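Local structure of uncharacterized protein (Chaetomium thermophilum, 3LPZ) at residues Tyr197-Asn202 with Asp282-Leu287; Leu287-Glu290 with Gly294-Arg297. The protein is a Get4-family alpha-solenoid protein that probably binds Get5 and takes part in the targeting of tail-anchored membrane proteins in the Get pathway. All coordinates share one frame; numbering follows the deposited sequence.

How the contacts relate
Followed from the N terminus, the chain reaches contact 1 at the end of helix 186-199, turns into helix 203-220, and returns to the same contact 80 residues further on, in helix 282-293. Contact 1 thus closes a long, mostly helical loop. Contact 2 begins where contact 1 ends, since both use Leu287, and it closes a short turn in which the loop 294-297 folds back on the helix it has just left. The two follow one another along the chain without crossing. Together they put helix 282-293 between helix 186-199 and the loop leading to helix 303-312, their centres about 9 Å apart.

Contact 1: Tyr197-Asn202 with Asp282-Leu287; sequences YLLVAN and DTALEL
Two helices of the Get4 alpha-solenoid meet here at the protein surface: Leu199, in the last turn of helix 186-199, reaches across to Ala284 and Leu287 in the first turns of helix 282-293. No hydrogen bond joins the segments, and the contact is apolar and small, burying 124 Å² in all. The CA atoms of Leu199 and Leu287 are 7.0 Å apart, close enough for one branched side chain to bridge the gap. Leu199 does so with both methyls. Its CD2 rests on CB of Leu287 at 3.6 Å and also lies 3.7 Å from the carbonyl O of Ala284, while CD1 meets the methyl CB of Ala284 at 4.1 Å. The leucine therefore straddles one turn of the opposite helix, where the small alanine leaves it room to approach the backbone. A chi1 of -67°, which sets CG of Leu199 beside its backbone N, carries both methyls across to the other helix; the side chain runs at about a right angle to that of Leu287, meeting it at the base. On the buried side, Leu198 and Leu199 both pack on Ile288, continuing the apolar seam inward. Just beyond Leu199 the helix ends in a Schellman motif with Ala201, at positive phi, as its C-prime residue. Asn202 then caps the next helix, 203-220, its OD1 accepting from Ala205 N. In the Schellman motif Asn202 N bonds Tyr197 O at 2.8 Å and Ala201 N bonds Leu198 O, which also accepts the hydroxyl of Tyr292 from helix 282-293.

Contact 2: Leu287-Glu290 with Gly294-Arg297; sequences LIAE and GIQR
Backbone bonds tie Gly294 and Ile295 to the last turns of helix 282-293. Ile295 N donates to Ala289 O, six residues back, at 3.0 Å, with an N-H...O angle of 154°. Gly294 N adds a weak bond to Glu290 O. Nearby, the carbonyl O of Ile295 accepts a CA-H...O contact from Glu290 CA at 3.1 Å. These contacts belong to a helix C-terminus followed by a glycine: Gly294 is the first residue to leave helical geometry, and its positive phi is easily adopted without a side chain. The chain beyond it turns back along the helix it has just left. Apolar packing secures the turn on its inner side, where CB of Ile295 lies 3.9 Å from CB of Ala289; both side chains also touch Phe263 of helix 260-269, and the small alanine lets the isoleucine in close. The polar side chains lie further out. Glu290, its CG anti to the backbone N (chi1 -170°) and its chain extended beyond CG, crosses the Arg297 side chain at a slant, placing OE2 3.3 Å from the arginine CG, so the carboxylate meets the aliphatic stem rather than the charged head. The carboxylate and guanidinium planes are 60° apart, and Glu290 OE2 stays 4.8 Å from Arg297 NE, a separation at which attraction probably persists without a direct salt bridge. A water links the two groups: it donates to Glu290 OE1 at 2.8 Å and accepts from Arg297 NH1, lying at the edge of the guanidinium in its plane. CG of Leu287 lies over one face of that group, offset toward its rim, and its CD2 is 3.5 Å from NH1 of Arg297.

Contact 1: Tyr197-Asn202 with Asp282-Leu287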
loop_
_atom_site.group_PDB
_atom_site.type_symbol
_atom_site.label_atom_id
_atom_site.label_comp_id
_atom_site.label_asym_id
_atom_site.label_seq_id
_atom_site.Cartn_x
_atom_site.Cartn_y
_atom_site.Cartn_z
ATOM N N TYR A 197 6.871 1.582 -6.146
ATOM C CA TYR A 197 6.954 3.041 -6.014
ATOM C C TYR A 197 7.244 3.737 -7.332
ATOM O O TYR A 197 6.644 4.787 -7.596
ATOM C CB TYR A 197 7.967 3.484 -4.949
ATOM C CG TYR A 197 7.436 3.291 -3.546
ATOM C CD1 TYR A 197 6.251 3.920 -3.132
ATOM C CD2 TYR A 197 8.132 2.506 -2.624
ATOM C CE1 TYR A 197 5.766 3.759 -1.806
ATOM C CE2 TYR A 197 7.670 2.354 -1.295
ATOM C CZ TYR A 197 6.475 2.969 -0.915
ATOM O OH TYR A 197 6.009 2.786 0.362
ATOM N N LEU A 198 8.138 3.161 -8.151
ATOM C CA LEU A 198 8.369 3.685 -9.499
ATOM C C LEU A 198 7.072 3.650 -10.323
ATOM O O LEU A 198 6.757 4.609 -11.016
ATOM C CB LEU A 198 9.480 2.913 -10.231
ATOM C CG LEU A 198 10.904 3.111 -9.713
ATOM C CD1 LEU A 198 11.898 2.274 -10.559
ATOM C CD2 LEU A 198 11.283 4.603 -9.662
ATOM N N LEU A 199 6.317 2.552 -10.221
ATOM C CA LEU A 199 5.046 2.417 -10.952
ATOM C C LEU A 199 3.965 3.449 -10.584
ATOM O O LEU A 199 3.104 3.742 -11.404
ATOM C CB LEU A 199 4.476 1.000 -10.802
ATOM C CG LEU A 199 5.293 -0.117 -11.475
ATOM C CD1 LEU A 199 4.654 -1.505 -11.145
ATOM C CD2 LEU A 199 5.389 0.086 -12.975
ATOM N N VAL A 200 3.981 3.974 -9.365
ATOM C CA VAL A 200 3.033 5.043 -8.981
ATOM C C VAL A 200 3.742 6.401 -9.014
ATOM O O VAL A 200 3.332 7.346 -8.336
ATOM C CB VAL A 200 2.349 4.776 -7.600
ATOM C CG1 VAL A 200 1.484 3.520 -7.699
ATOM C CG2 VAL A 200 3.396 4.632 -6.463
ATOM N N ALA A 201 4.841 6.457 -9.772
ATOM C CA ALA A 201 5.540 7.711 -10.086
ATOM C C ALA A 201 6.059 8.399 -8.830
ATOM O O ALA A 201 6.006 9.630 -8.716
ATOM C CB ALA A 201 4.601 8.647 -10.898
ATOM N N ASN A 202 6.562 7.607 -7.879
ATOM C CA ASN A 202 7.104 8.138 -6.659
ATOM C C ASN A 202 8.578 7.713 -6.541
ATOM O O ASN A 202 8.905 6.757 -5.861
ATOM C CB ASN A 202 6.296 7.625 -5.463
ATOM C CG ASN A 202 6.569 8.427 -4.188
ATOM O OD1 ASN A 202 7.566 9.136 -4.102
ATOM N ND2 ASN A 202 5.689 8.294 -3.189
ATOM N N ASP A 282 8.279 -8.433 -15.903
ATOM C CA ASP A 282 8.115 -8.014 -17.303
ATOM C C ASP A 282 7.151 -6.840 -17.444
ATOM O O ASP A 282 7.467 -5.846 -18.092
ATOM C CB ASP A 282 7.593 -9.163 -18.173
ATOM C CG ASP A 282 8.658 -10.169 -18.550
ATOM O OD1 ASP A 282 9.872 -9.906 -18.361
ATOM O OD2 ASP A 282 8.252 -11.242 -19.060
ATOM N N THR A 283 5.970 -6.955 -16.839
ATOM C CA THR A 283 4.973 -5.885 -16.944
ATOM C C THR A 283 5.438 -4.605 -16.239
ATOM O O THR A 283 5.252 -3.487 -16.765
ATOM C CB THR A 283 3.609 -6.347 -16.405
ATOM O OG1 THR A 283 3.170 -7.457 -17.189
ATOM C CG2 THR A 283 2.564 -5.238 -16.515
ATOM N N ALA A 284 6.044 -4.771 -15.060
ATOM C CA ALA A 284 6.638 -3.652 -14.327
ATOM C C ALA A 284 7.698 -2.929 -15.162
ATOM O O ALA A 284 7.723 -1.700 -15.201
ATOM C CB ALA A 284 7.245 -4.114 -13.001
ATOM N N LEU A 285 8.590 -3.687 -15.800
ATOM C CA LEU A 285 9.685 -3.071 -16.555
ATOM C C LEU A 285 9.171 -2.364 -17.803
ATOM O O LEU A 285 9.670 -1.310 -18.164
ATOM C CB LEU A 285 10.756 -4.097 -16.922
ATOM C CG LEU A 285 11.612 -4.535 -15.734
ATOM C CD1 LEU A 285 12.510 -5.675 -16.127
ATOM C CD2 LEU A 285 12.426 -3.341 -15.149
ATOM N N GLU A 286 8.175 -2.955 -18.446
ATOM C CA GLU A 286 7.505 -2.321 -19.601
ATOM C C GLU A 286 6.881 -0.987 -19.229
ATOM O O GLU A 286 7.030 -0.004 -19.951
ATOM C CB GLU A 286 6.404 -3.222 -20.125
ATOM C CG GLU A 286 6.901 -4.301 -21.045
ATOM C CD GLU A 286 5.777 -5.184 -21.524
ATOM O OE1 GLU A 286 4.662 -4.665 -21.789
ATOM O OE2 GLU A 286 6.010 -6.398 -21.619
ATOM N N LEU A 287 6.174 -0.961 -18.105
ATOM C CA LEU A 287 5.532 0.282 -17.644
ATOM C C LEU A 287 6.563 1.336 -17.256
ATOM O O LEU A 287 6.402 2.519 -17.576
ATOM C CB LEU A 287 4.553 0.024 -16.493
ATOM C CG LEU A 287 3.159 -0.423 -16.927
ATOM C CD1 LEU A 287 2.350 -0.851 -15.725
ATOM C CD2 LEU A 287 2.407 0.682 -17.688
#

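Contact 2: Leu287-Glu290 with Gly294-Arg297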
loop_
_atom_site.group_PDB
_atom_site.type_symbol
_atom_site.label_atom_id
_atom_site.label_comp_id
_atom_site.label_asym_id
_atom_site.label_seq_id
_atom_site.Cartn_x
_atom_site.Cartn_y
_atom_site.Cartn_z
ATOM N N LEU A 287 6.174 -0.961 -18.105
ATOM C CA LEU A 287 5.532 0.282 -17.644
ATOM C C LEU A 287 6.563 1.336 -17.256
ATOM O O LEU A 287 6.402 2.519 -17.576
ATOM C CB LEU A 287 4.553 0.024 -16.493
ATOM C CG LEU A 287 3.159 -0.423 -16.927
ATOM C CD1 LEU A 287 2.350 -0.851 -15.725
ATOM C CD2 LEU A 287 2.407 0.682 -17.688
ATOM N N ILE A 288 7.627 0.891 -16.596
ATOM C CA ILE A 288 8.747 1.757 -16.249
ATOM C C ILE A 288 9.465 2.331 -17.487
ATOM O O ILE A 288 9.752 3.520 -17.527
ATOM C CB ILE A 288 9.737 1.007 -15.293
ATOM C CG1 ILE A 288 9.110 0.898 -13.882
ATOM C CG2 ILE A 288 11.129 1.702 -15.261
ATOM C CD1 ILE A 288 9.810 -0.083 -12.946
ATOM N N ALA A 289 9.756 1.486 -18.484
ATOM C CA ALA A 289 10.316 1.957 -19.768
ATOM C C ALA A 289 9.429 3.005 -20.452
ATOM O O ALA A 289 9.937 3.973 -21.028
ATOM C CB ALA A 289 10.571 0.780 -20.755
ATOM N N GLU A 290 8.118 2.798 -20.413
ATOM C CA GLU A 290 7.191 3.817 -20.905
ATOM C C GLU A 290 7.194 5.100 -20.068
ATOM O O GLU A 290 7.343 6.191 -20.622
ATOM C CB GLU A 290 5.788 3.243 -21.045
ATOM C CG GLU A 290 4.784 4.146 -21.779
ATOM C CD GLU A 290 3.414 3.486 -21.877
ATOM O OE1 GLU A 290 2.609 3.589 -20.925
ATOM O OE2 GLU A 290 3.144 2.837 -22.902
ATOM N N GLY A 294 10.226 6.912 -22.160
ATOM C CA GLY A 294 9.451 7.151 -23.379
ATOM C C GLY A 294 9.434 5.967 -24.346
ATOM O O GLY A 294 9.128 6.139 -25.518
ATOM N N ILE A 295 9.769 4.768 -23.870
ATOM C CA ILE A 295 9.716 3.552 -24.704
ATOM C C ILE A 295 8.308 2.950 -24.664
ATOM O O ILE A 295 7.864 2.450 -23.621
ATOM C CB ILE A 295 10.772 2.520 -24.269
ATOM C CG1 ILE A 295 12.170 3.128 -24.338
ATOM C CG2 ILE A 295 10.689 1.256 -25.115
ATOM C CD1 ILE A 295 13.234 2.381 -23.512
ATOM N N GLN A 296 7.610 3.004 -25.800
ATOM C CA GLN A 296 6.215 2.544 -25.886
ATOM C C GLN A 296 6.124 1.049 -25.606
ATOM O O GLN A 296 6.996 0.281 -26.031
ATOM C CB GLN A 296 5.600 2.862 -27.264
ATOM C CG GLN A 296 5.725 4.339 -27.723
ATOM C CD GLN A 296 4.744 5.322 -27.041
ATOM O OE1 GLN A 296 4.257 6.261 -27.684
ATOM N NE2 GLN A 296 4.481 5.129 -25.747
ATOM N N ARG A 297 5.087 0.646 -24.879
ATOM C CA ARG A 297 4.860 -0.768 -24.578
ATOM C C ARG A 297 4.560 -1.561 -25.841
ATOM O O ARG A 297 3.695 -1.158 -26.625
ATOM C CB ARG A 297 3.702 -0.930 -23.603
ATOM C CG ARG A 297 3.955 -0.294 -22.264
ATOM C CD ARG A 297 2.700 -0.233 -21.460
ATOM N NE ARG A 297 2.219 -1.567 -21.113
ATOM C CZ ARG A 297 1.080 -1.801 -20.476
ATOM N NH1 ARG A 297 0.296 -0.787 -20.115
ATOM N NH2 ARG A 297 0.723 -3.046 -20.198
HETATM O O HOH W 1 0.450 1.882 -20.355
#